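Local coordinates for protein glutathione S-transferase (Gordonia bronchialis, PDB 4PTS) that probably works as a glutathione transferase, transferring glutathione to other compounds, in a two-subunit assembly, at residues 257-271 and 307-319. Numbering follows the deposited sequence.
Sequences SEMPVLWAYARDLFQ and LRNWLTPHHREEL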
ATOM      1  N   SER B 257      -8.841   5.603  -4.872  1.00 22.29           N
ATOM      2  CA  SER B 257      -9.565   5.318  -6.095  1.00 22.70           C
ATOM      3  C   SER B 257     -10.680   4.267  -5.945  1.00 24.42           C
ATOM      4  O   SER B 257     -11.464   4.061  -6.880  1.00 25.37           O
ATOM      5  CB  SER B 257      -8.593   4.899  -7.170  1.00 22.12           C
ATOM      6  OG  SER B 257      -7.858   3.802  -6.715  1.00 22.45           O
ATOM      7  N   GLU B 258     -10.784   3.618  -4.783  1.00 25.17           N
ATOM      8  CA  GLU B 258     -11.884   2.679  -4.547  1.00 26.14           C
ATOM      9  C   GLU B 258     -12.990   3.243  -3.663  1.00 27.14           C
ATOM     10  O   GLU B 258     -13.924   2.529  -3.293  1.00 27.03           O
ATOM     11  CB  GLU B 258     -11.354   1.437  -3.875  1.00 26.11           C
ATOM     12  CG  GLU B 258     -10.191   0.801  -4.588  1.00 25.61           C
ATOM     13  CD  GLU B 258      -9.852  -0.527  -3.956  1.00 26.59           C
ATOM     14  OE1 GLU B 258      -9.191  -0.494  -2.847  1.00 24.38           O
ATOM     15  OE2 GLU B 258     -10.273  -1.573  -4.575  1.00 25.33           O
ATOM     16  N   MET B 259     -12.864   4.514  -3.307  1.00 28.13           N
ATOM     17  CA  MET B 259     -13.847   5.209  -2.498  1.00 27.57           C
ATOM     18  C   MET B 259     -14.577   6.141  -3.444  1.00 26.49           C
ATOM     19  O   MET B 259     -14.182   7.291  -3.632  1.00 25.97           O
ATOM     20  CB  MET B 259     -13.158   6.008  -1.416  1.00 28.25           C
ATOM     21  CG  MET B 259     -12.430   5.138  -0.431  1.00 29.27           C
ATOM     22  SD  MET B 259     -11.824   6.113   0.960  1.00 31.81           S
ATOM     23  CE  MET B 259     -10.040   5.896   0.820  1.00 30.68           C
ATOM     24  N   PRO B 260     -15.664   5.649  -4.026  1.00 25.33           N
ATOM     25  CA  PRO B 260     -16.312   6.339  -5.145  1.00 24.85           C
ATOM     26  C   PRO B 260     -16.495   7.860  -4.971  1.00 23.30           C
ATOM     27  O   PRO B 260     -16.065   8.599  -5.835  1.00 24.55           O
ATOM     28  CB  PRO B 260     -17.671   5.635  -5.280  1.00 25.63           C
ATOM     29  CG  PRO B 260     -17.626   4.448  -4.368  1.00 25.58           C
ATOM     30  CD  PRO B 260     -16.518   4.630  -3.390  1.00 25.14           C
ATOM     31  N   VAL B 261     -17.105   8.336  -3.890  1.00 21.46           N
ATOM     32  CA  VAL B 261     -17.411   9.769  -3.826  1.00 20.91           C
ATOM     33  C   VAL B 261     -16.178  10.617  -3.526  1.00 19.09           C
ATOM     34  O   VAL B 261     -15.983  11.657  -4.149  1.00 17.47           O
ATOM     35  CB  VAL B 261     -18.579  10.135  -2.876  1.00 22.59           C
ATOM     36  CG1 VAL B 261     -19.763   9.192  -3.099  1.00 23.10           C
ATOM     37  CG2 VAL B 261     -18.141  10.115  -1.432  1.00 23.74           C
ATOM     38  N   LEU B 262     -15.340  10.165  -2.593  1.00 18.01           N
ATOM     39  CA  LEU B 262     -14.130  10.910  -2.240  1.00 17.13           C
ATOM     40  C   LEU B 262     -13.153  10.991  -3.377  1.00 16.35           C
ATOM     41  O   LEU B 262     -12.487  11.990  -3.552  1.00 15.97           O
ATOM     42  CB  LEU B 262     -13.440  10.269  -1.079  1.00 17.47           C
ATOM     43  CG  LEU B 262     -14.157  10.445   0.244  1.00 18.33           C
ATOM     44  CD1 LEU B 262     -13.340   9.752   1.321  1.00 18.96           C
ATOM     45  CD2 LEU B 262     -14.322  11.918   0.590  1.00 18.41           C
ATOM     46  N   TRP B 263     -13.096   9.932  -4.158  1.00 16.24           N
ATOM     47  CA  TRP B 263     -12.274   9.895  -5.348  1.00 16.27           C
ATOM     48  C   TRP B 263     -12.761  10.892  -6.375  1.00 16.66           C
ATOM     49  O   TRP B 263     -11.958  11.602  -6.973  1.00 16.66           O
ATOM     50  CB  TRP B 263     -12.282   8.478  -5.932  1.00 15.99           C
ATOM     51  CG  TRP B 263     -11.469   8.276  -7.152  1.00 15.75           C
ATOM     52  CD1 TRP B 263     -11.844   7.588  -8.260  1.00 15.49           C
ATOM     53  CD2 TRP B 263     -10.127   8.752  -7.405  1.00 15.86           C
ATOM     54  NE1 TRP B 263     -10.835   7.607  -9.191  1.00 15.45           N
ATOM     55  CE2 TRP B 263      -9.771   8.308  -8.692  1.00 15.49           C
ATOM     56  CE3 TRP B 263      -9.198   9.516  -6.669  1.00 15.64           C
ATOM     57  CZ2 TRP B 263      -8.536   8.591  -9.260  1.00 15.61           C
ATOM     58  CZ3 TRP B 263      -7.961   9.802  -7.242  1.00 15.64           C
ATOM     59  CH2 TRP B 263      -7.644   9.342  -8.520  1.00 16.04           C
ATOM     60  N   ALA B 264     -14.079  10.960  -6.557  1.00 17.11           N
ATOM     61  CA  ALA B 264     -14.679  11.902  -7.509  1.00 17.68           C
ATOM     62  C   ALA B 264     -14.482  13.340  -7.052  1.00 17.64           C
ATOM     63  O   ALA B 264     -14.148  14.216  -7.851  1.00 17.88           O
ATOM     64  CB  ALA B 264     -16.162  11.619  -7.696  1.00 17.93           C
ATOM     65  N   TYR B 265     -14.726  13.578  -5.771  1.00 17.40           N
ATOM     66  CA  TYR B 265     -14.410  14.861  -5.158  1.00 17.36           C
ATOM     67  C   TYR B 265     -12.946  15.211  -5.373  1.00 17.96           C
ATOM     68  O   TYR B 265     -12.618  16.319  -5.814  1.00 18.35           O
ATOM     69  CB  TYR B 265     -14.714  14.789  -3.685  1.00 17.26           C
ATOM     70  CG  TYR B 265     -14.167  15.902  -2.852  1.00 17.25           C
ATOM     71  CD1 TYR B 265     -14.858  17.103  -2.737  1.00 17.51           C
ATOM     72  CD2 TYR B 265     -12.994  15.743  -2.125  1.00 16.75           C
ATOM     73  CE1 TYR B 265     -14.392  18.131  -1.941  1.00 17.22           C
ATOM     74  CE2 TYR B 265     -12.524  16.761  -1.319  1.00 16.84           C
ATOM     75  CZ  TYR B 265     -13.231  17.956  -1.235  1.00 17.14           C
ATOM     76  OH  TYR B 265     -12.791  19.009  -0.461  1.00 16.77           O
ATOM     77  N   ALA B 266     -12.055  14.268  -5.079  1.00 18.15           N
ATOM     78  CA  ALA B 266     -10.620  14.525  -5.252  1.00 17.62           C
ATOM     79  C   ALA B 266     -10.267  14.911  -6.685  1.00 17.12           C
ATOM     80  O   ALA B 266      -9.547  15.879  -6.901  1.00 16.40           O
ATOM     81  CB  ALA B 266      -9.806  13.327  -4.813  1.00 17.58           C
ATOM     82  N   ARG B 267     -10.785  14.172  -7.655  1.00 17.10           N
ATOM     83  CA  ARG B 267     -10.450  14.452  -9.037  1.00 18.00           C
ATOM     84  C   ARG B 267     -11.022  15.800  -9.511  1.00 18.39           C
ATOM     85  O   ARG B 267     -10.410  16.503 -10.318  1.00 18.60           O
ATOM     86  CB  ARG B 267     -10.940  13.326  -9.927  1.00 18.71           C
ATOM     87  CG  ARG B 267     -10.068  12.091  -9.864  1.00 19.61           C
ATOM     88  CD  ARG B 267     -10.633  10.977 -10.731  1.00 20.59           C
ATOM     89  NE  ARG B 267     -11.827  10.393 -10.124  1.00 21.76           N
ATOM     90  CZ  ARG B 267     -12.913   9.981 -10.784  1.00 22.90           C
ATOM     91  NH1 ARG B 267     -13.923   9.463 -10.116  1.00 23.54           N
ATOM     92  NH2 ARG B 267     -13.004  10.087 -12.098  1.00 23.54           N
ATOM     93  N   ASP B 268     -12.197  16.148  -9.004  1.00 17.96           N
ATOM     94  CA  ASP B 268     -12.812  17.432  -9.290  1.00 18.08           C
ATOM     95  C   ASP B 268     -11.881  18.588  -8.888  1.00 17.69           C
ATOM     96  O   ASP B 268     -11.630  19.491  -9.685  1.00 17.19           O
ATOM     97  CB  ASP B 268     -14.148  17.489  -8.551  1.00 19.17           C
ATOM     98  CG  ASP B 268     -14.814  18.849  -8.603  1.00 20.21           C
ATOM     99  OD1 ASP B 268     -14.617  19.542  -9.630  1.00 19.33           O
ATOM    100  OD2 ASP B 268     -15.565  19.172  -7.617  1.00 21.45           O
ATOM    101  N   LEU B 269     -11.379  18.549  -7.654  1.00 17.41           N
ATOM    102  CA  LEU B 269     -10.393  19.515  -7.177  1.00 16.95           C
ATOM    103  C   LEU B 269      -9.080  19.410  -7.918  1.00 16.72           C
ATOM    104  O   LEU B 269      -8.502  20.437  -8.291  1.00 17.38           O
ATOM    105  CB  LEU B 269     -10.114  19.346  -5.688  1.00 17.14           C
ATOM    106  CG  LEU B 269     -11.303  19.606  -4.752  1.00 17.69           C
ATOM    107  CD1 LEU B 269     -10.897  19.459  -3.291  1.00 17.91           C
ATOM    108  CD2 LEU B 269     -11.887  20.986  -4.985  1.00 17.54           C
ATOM    109  N   PHE B 270      -8.590  18.199  -8.148  1.00 15.75           N
ATOM    110  CA  PHE B 270      -7.316  18.075  -8.836  1.00 15.72           C
ATOM    111  C   PHE B 270      -7.362  18.756 -10.195  1.00 16.61           C
ATOM    112  O   PHE B 270      -6.426  19.450 -10.592  1.00 16.28           O
ATOM    113  CB  PHE B 270      -6.957  16.618  -9.041  1.00 15.20           C
ATOM    114  CG  PHE B 270      -5.601  16.416  -9.616  1.00 14.31           C
ATOM    115  CD1 PHE B 270      -4.492  16.302  -8.795  1.00 14.57           C
ATOM    116  CD2 PHE B 270      -5.435  16.360 -10.967  1.00 13.86           C
ATOM    117  CE1 PHE B 270      -3.224  16.123  -9.335  1.00 14.51           C
ATOM    118  CE2 PHE B 270      -4.192  16.188 -11.525  1.00 13.95           C
ATOM    119  CZ  PHE B 270      -3.083  16.065 -10.716  1.00 14.40           C
ATOM    120  N   GLN B 271      -8.464  18.529 -10.912  1.00 18.01           N
ATOM    121  CA  GLN B 271      -8.667  19.090 -12.252  1.00 18.91           C
ATOM    122  C   GLN B 271      -9.017  20.586 -12.230  1.00 19.07           C
ATOM    123  O   GLN B 271      -9.056  21.226 -13.272  1.00 18.74           O
ATOM    124  CB  GLN B 271      -9.741  18.297 -12.999  1.00 19.37           C
ATOM    125  CG  GLN B 271      -9.357  16.847 -13.235  1.00 20.59           C
ATOM    126  CD  GLN B 271     -10.498  16.008 -13.770  1.00 22.42           C
ATOM    127  OE1 GLN B 271     -11.470  16.536 -14.314  1.00 24.97           O
ATOM    128  NE2 GLN B 271     -10.366  14.683 -13.662  1.00 23.16           N
ATOM    129  N   LEU B 307      -0.803   7.091 -12.357  1.00 22.69           N
ATOM    130  CA  LEU B 307      -1.499   8.310 -11.978  1.00 21.51           C
ATOM    131  C   LEU B 307      -2.599   8.729 -12.934  1.00 21.32           C
ATOM    132  O   LEU B 307      -3.293   9.683 -12.666  1.00 21.34           O
ATOM    133  CB  LEU B 307      -0.482   9.436 -11.829  1.00 20.84           C
ATOM    134  CG  LEU B 307       0.620   9.177 -10.793  1.00 20.01           C
ATOM    135  CD1 LEU B 307       1.734  10.187 -10.958  1.00 19.91           C
ATOM    136  CD2 LEU B 307       0.080   9.228  -9.379  1.00 19.68           C
ATOM    137  N   ARG B 308      -2.782   8.006 -14.024  1.00 22.00           N
ATOM    138  CA  ARG B 308      -3.608   8.493 -15.121  1.00 23.05           C
ATOM    139  C   ARG B 308      -5.073   8.670 -14.764  1.00 21.29           C
ATOM    140  O   ARG B 308      -5.721   9.592 -15.216  1.00 20.43           O
ATOM    141  CB  ARG B 308      -3.446   7.581 -16.332  1.00 27.04           C
ATOM    142  CG  ARG B 308      -1.998   7.547 -16.838  1.00 30.30           C
ATOM    143  CD  ARG B 308      -1.792   6.788 -18.153  1.00 34.01           C
ATOM    144  NE  ARG B 308      -2.073   5.346 -18.044  1.00 38.26           N
ATOM    145  CZ  ARG B 308      -1.385   4.373 -18.644  1.00 42.55           C
ATOM    146  NH1 ARG B 308      -0.311   4.636 -19.388  1.00 46.97           N
ATOM    147  NH2 ARG B 308      -1.750   3.108 -18.462  1.00 43.73           N
ATOM    148  N   ASN B 309      -5.576   7.814 -13.893  1.00 21.34           N
ATOM    149  CA  ASN B 309      -6.944   7.932 -13.365  1.00 20.01           C
ATOM    150  C   ASN B 309      -7.329   9.304 -12.791  1.00 19.00           C
ATOM    151  O   ASN B 309      -8.504   9.608 -12.657  1.00 17.60           O
ATOM    152  CB  ASN B 309      -7.183   6.847 -12.308  1.00 20.73           C
ATOM    153  CG  ASN B 309      -6.086   6.799 -11.203  1.00 22.24           C
ATOM    154  OD1 ASN B 309      -5.107   7.571 -11.181  1.00 21.64           O
ATOM    155  ND2 ASN B 309      -6.272   5.872 -10.264  1.00 22.55           N
ATOM    156  N   TRP B 310      -6.340  10.122 -12.431  1.00 19.21           N
ATOM    157  CA  TRP B 310      -6.603  11.450 -11.873  1.00 19.49           C
ATOM    158  C   TRP B 310      -7.304  12.340 -12.874  1.00 19.04           C
ATOM    159  O   TRP B 310      -8.059  13.213 -12.506  1.00 18.23           O
ATOM    160  CB  TRP B 310      -5.307  12.161 -11.452  1.00 19.90           C
ATOM    161  CG  TRP B 310      -4.795  11.835 -10.083  1.00 20.05           C
ATOM    162  CD1 TRP B 310      -3.711  11.094  -9.781  1.00 20.17           C
ATOM    163  CD2 TRP B 310      -5.341  12.266  -8.840  1.00 20.84           C
ATOM    164  NE1 TRP B 310      -3.538  11.017  -8.422  1.00 20.11           N
ATOM    165  CE2 TRP B 310      -4.528  11.735  -7.818  1.00 21.06           C
ATOM    166  CE3 TRP B 310      -6.441  13.044  -8.485  1.00 21.47           C
ATOM    167  CZ2 TRP B 310      -4.771  11.974  -6.452  1.00 21.52           C
ATOM    168  CZ3 TRP B 310      -6.692  13.271  -7.130  1.00 21.92           C
ATOM    169  CH2 TRP B 310      -5.850  12.745  -6.130  1.00 21.74           C
ATOM    170  N   LEU B 311      -7.031  12.117 -14.144  1.00 20.10           N
ATOM    171  CA  LEU B 311      -7.601  12.942 -15.204  1.00 21.21           C
ATOM    172  C   LEU B 311      -8.864  12.360 -15.828  1.00 21.26           C
ATOM    173  O   LEU B 311      -9.307  12.812 -16.871  1.00 20.79           O
ATOM    174  CB  LEU B 311      -6.565  13.132 -16.296  1.00 21.88           C
ATOM    175  CG  LEU B 311      -5.262  13.783 -15.835  1.00 22.45           C
ATOM    176  CD1 LEU B 311      -4.337  13.925 -17.044  1.00 22.39           C
ATOM    177  CD2 LEU B 311      -5.513  15.132 -15.152  1.00 22.19           C
ATOM    178  N   THR B 312      -9.458  11.385 -15.170  1.00 21.95           N
ATOM    179  CA  THR B 312     -10.672  10.808 -15.664  1.00 22.55           C
ATOM    180  C   THR B 312     -11.856  11.616 -15.120  1.00 23.32           C
ATOM    181  O   THR B 312     -11.765  12.220 -14.066  1.00 21.02           O
ATOM    182  CB  THR B 312     -10.792   9.323 -15.290  1.00 21.97           C
ATOM    183  OG1 THR B 312     -10.899   9.185 -13.871  1.00 21.85           O
ATOM    184  CG2 THR B 312      -9.580   8.569 -15.783  1.00 21.71           C
ATOM    185  N   PRO B 313     -12.968  11.623 -15.868  1.00 26.16           N
ATOM    186  CA  PRO B 313     -14.230  12.308 -15.587  1.00 27.15           C
ATOM    187  C   PRO B 313     -14.871  11.927 -14.283  1.00 28.95           C
ATOM    188  O   PRO B 313     -15.038  10.739 -14.024  1.00 29.79           O
ATOM    189  CB  PRO B 313     -15.133  11.816 -16.709  1.00 27.13           C
ATOM    190  CG  PRO B 313     -14.202  11.631 -17.849  1.00 27.78           C
ATOM    191  CD  PRO B 313     -12.951  11.067 -17.236  1.00 26.96           C
ATOM    192  N   HIS B 314     -15.305  12.929 -13.516  1.00 31.34           N
ATOM    193  CA  HIS B 314     -15.807  12.736 -12.134  1.00 31.38           C
ATOM    194  C   HIS B 314     -17.311  12.978 -11.926  1.00 34.97           C
ATOM    195  O   HIS B 314     -17.881  12.457 -10.969  1.00 33.81           O
ATOM    196  CB  HIS B 314     -15.023  13.632 -11.172  1.00 29.53           C
ATOM    197  CG  HIS B 314     -14.867  15.035 -11.653  1.00 26.94           C
ATOM    198  ND1 HIS B 314     -15.808  16.010 -11.415  1.00 25.61           N
ATOM    199  CD2 HIS B 314     -13.887  15.624 -12.374  1.00 26.22           C
ATOM    200  CE1 HIS B 314     -15.415  17.144 -11.962  1.00 25.49           C
ATOM    201  NE2 HIS B 314     -14.255  16.936 -12.555  1.00 26.30           N
ATOM    202  N   HIS B 315     -17.937  13.772 -12.801  1.00 40.12           N
ATOM    203  CA  HIS B 315     -19.396  14.021 -12.774  1.00 45.27           C
ATOM    204  C   HIS B 315     -19.897  14.662 -11.483  1.00 45.72           C
ATOM    205  O   HIS B 315     -20.956  14.298 -10.956  1.00 52.83           O
ATOM    206  CB  HIS B 315     -20.173  12.734 -13.062  1.00 50.49           C
ATOM    207  CG  HIS B 315     -19.753  12.090 -14.332  1.00 58.70           C
ATOM    208  ND1 HIS B 315     -18.894  11.011 -14.367  1.00 59.81           N
ATOM    209  CD2 HIS B 315     -20.001  12.427 -15.621  1.00 64.70           C
ATOM    210  CE1 HIS B 315     -18.655  10.690 -15.626  1.00 65.98           C
ATOM    211  NE2 HIS B 315     -19.316  11.533 -16.407  1.00 68.76           N
ATOM    212  N   ARG B 316     -19.120  15.606 -10.972  1.00 41.58           N
ATOM    213  CA  ARG B 316     -19.469  16.315  -9.762  1.00 37.88           C
ATOM    214  C   ARG B 316     -20.196  17.585 -10.130  1.00 39.07           C
ATOM    215  O   ARG B 316     -20.799  18.222  -9.292  1.00 36.77           O
ATOM    216  CB  ARG B 316     -18.214  16.629  -8.964  1.00 35.63           C
ATOM    217  CG  ARG B 316     -17.490  15.389  -8.461  1.00 34.26           C
ATOM    218  CD  ARG B 316     -18.198  14.755  -7.278  1.00 33.19           C
ATOM    219  NE  ARG B 316     -18.033  15.527  -6.045  1.00 31.22           N
ATOM    220  CZ  ARG B 316     -18.685  15.260  -4.922  1.00 29.17           C
ATOM    221  NH1 ARG B 316     -19.550  14.255  -4.872  1.00 29.15           N
ATOM    222  NH2 ARG B 316     -18.488  15.997  -3.841  1.00 28.48           N
ATOM    223  N   GLU B 317     -20.148  17.937 -11.407  1.00 43.49           N
ATOM    224  CA  GLU B 317     -20.822  19.127 -11.920  1.00 44.31           C
ATOM    225  C   GLU B 317     -22.322  18.881 -11.763  1.00 41.15           C
ATOM    226  O   GLU B 317     -23.095  19.793 -11.481  1.00 40.01           O
ATOM    227  CB  GLU B 317     -20.468  19.386 -13.394  1.00 47.65           C
ATOM    228  CG  GLU B 317     -19.092  18.879 -13.855  1.00 54.13           C
ATOM    229  CD  GLU B 317     -19.137  17.428 -14.390  1.00 58.56           C
ATOM    230  OE1 GLU B 317     -18.066  16.774 -14.501  1.00 61.81           O
ATOM    231  OE2 GLU B 317     -20.248  16.932 -14.711  1.00 60.04           O
ATOM    232  N   GLU B 318     -22.708  17.622 -11.918  1.00 37.53           N
ATOM    233  CA  GLU B 318     -24.066  17.190 -11.738  1.00 37.08           C
ATOM    234  C   GLU B 318     -24.606  17.508 -10.329  1.00 37.16           C
ATOM    235  O   GLU B 318     -25.808  17.544 -10.121  1.00 35.22           O
ATOM    236  CB  GLU B 318     -24.170  15.703 -12.092  1.00 39.00           C
ATOM    237  CG  GLU B 318     -23.881  14.716 -10.968  1.00 42.22           C
ATOM    238  N   LEU B 319     -23.721  17.781  -9.371  1.00 39.76           N
ATOM    239  CA  LEU B 319     -24.127  18.222  -8.016  1.00 39.34           C
ATOM    240  C   LEU B 319     -24.282  19.742  -7.863  1.00 40.43           C
ATOM    241  O   LEU B 319     -24.545  20.238  -6.766  1.00 38.31           O
ATOM    242  CB  LEU B 319     -23.134  17.699  -6.979  1.00 39.45           C
ATOM    243  CG  LEU B 319     -23.376  16.237  -6.596  1.00 43.17           C
ATOM    244  CD1 LEU B 319     -22.076  15.488  -6.374  1.00 44.83           C
ATOM    245  CD2 LEU B 319     -24.269  16.131  -5.363  1.00 43.83           C
TER
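Segment 307-319 runs across helix 260-270, with the CA atoms of Ala-264 and His-314 4.8 Å apart and those of Arg-267 and Trp-310 5.6 Å apart. Trp-310 lies between two rings. The edge of Trp-263 meets one face in a T-shaped pair, its CH2 over the centre. Phe-270 makes an offset stack on the opposite face, planes at 28°. Phe-270 CG is anti to the backbone N (chi1 -174°), which lays its ring against the indole.

Polar side chains of segment 257-271 hold the backbone of 310-313. Gln-271 reaches out extended, and its NE2 donates to Trp-310 O (3.0 Å, nearly straight at 169°) and to Thr-312 O (2.9 Å). Both acceptors lie in the amide plane, so the pair fixes its rotation. A leucine here removes both N-H bonds, and the backbone at 310-312 would probably be less firmly held. Arg-267 NH2 donates to Pro-313 O (2.9 Å) from above the carbonyl plane, and weakly to Thr-312 OG1. The His-314 ring lies face-on over Asp-268 CA, a CH-pi contact of 3.6 Å to the ring centroid.

Arg-316 folds over Ala-264 and Tyr-265 CB. Its guanidinium donates to Leu-216 O and Arg-220 O, while Asp-268 forms a salt bridge with Arg-220. The contact thus fastens the segment following helix 281-291 onto helix 260-270 of the GST C-terminal domain, which itself packs on helices 195-217 and 229-245.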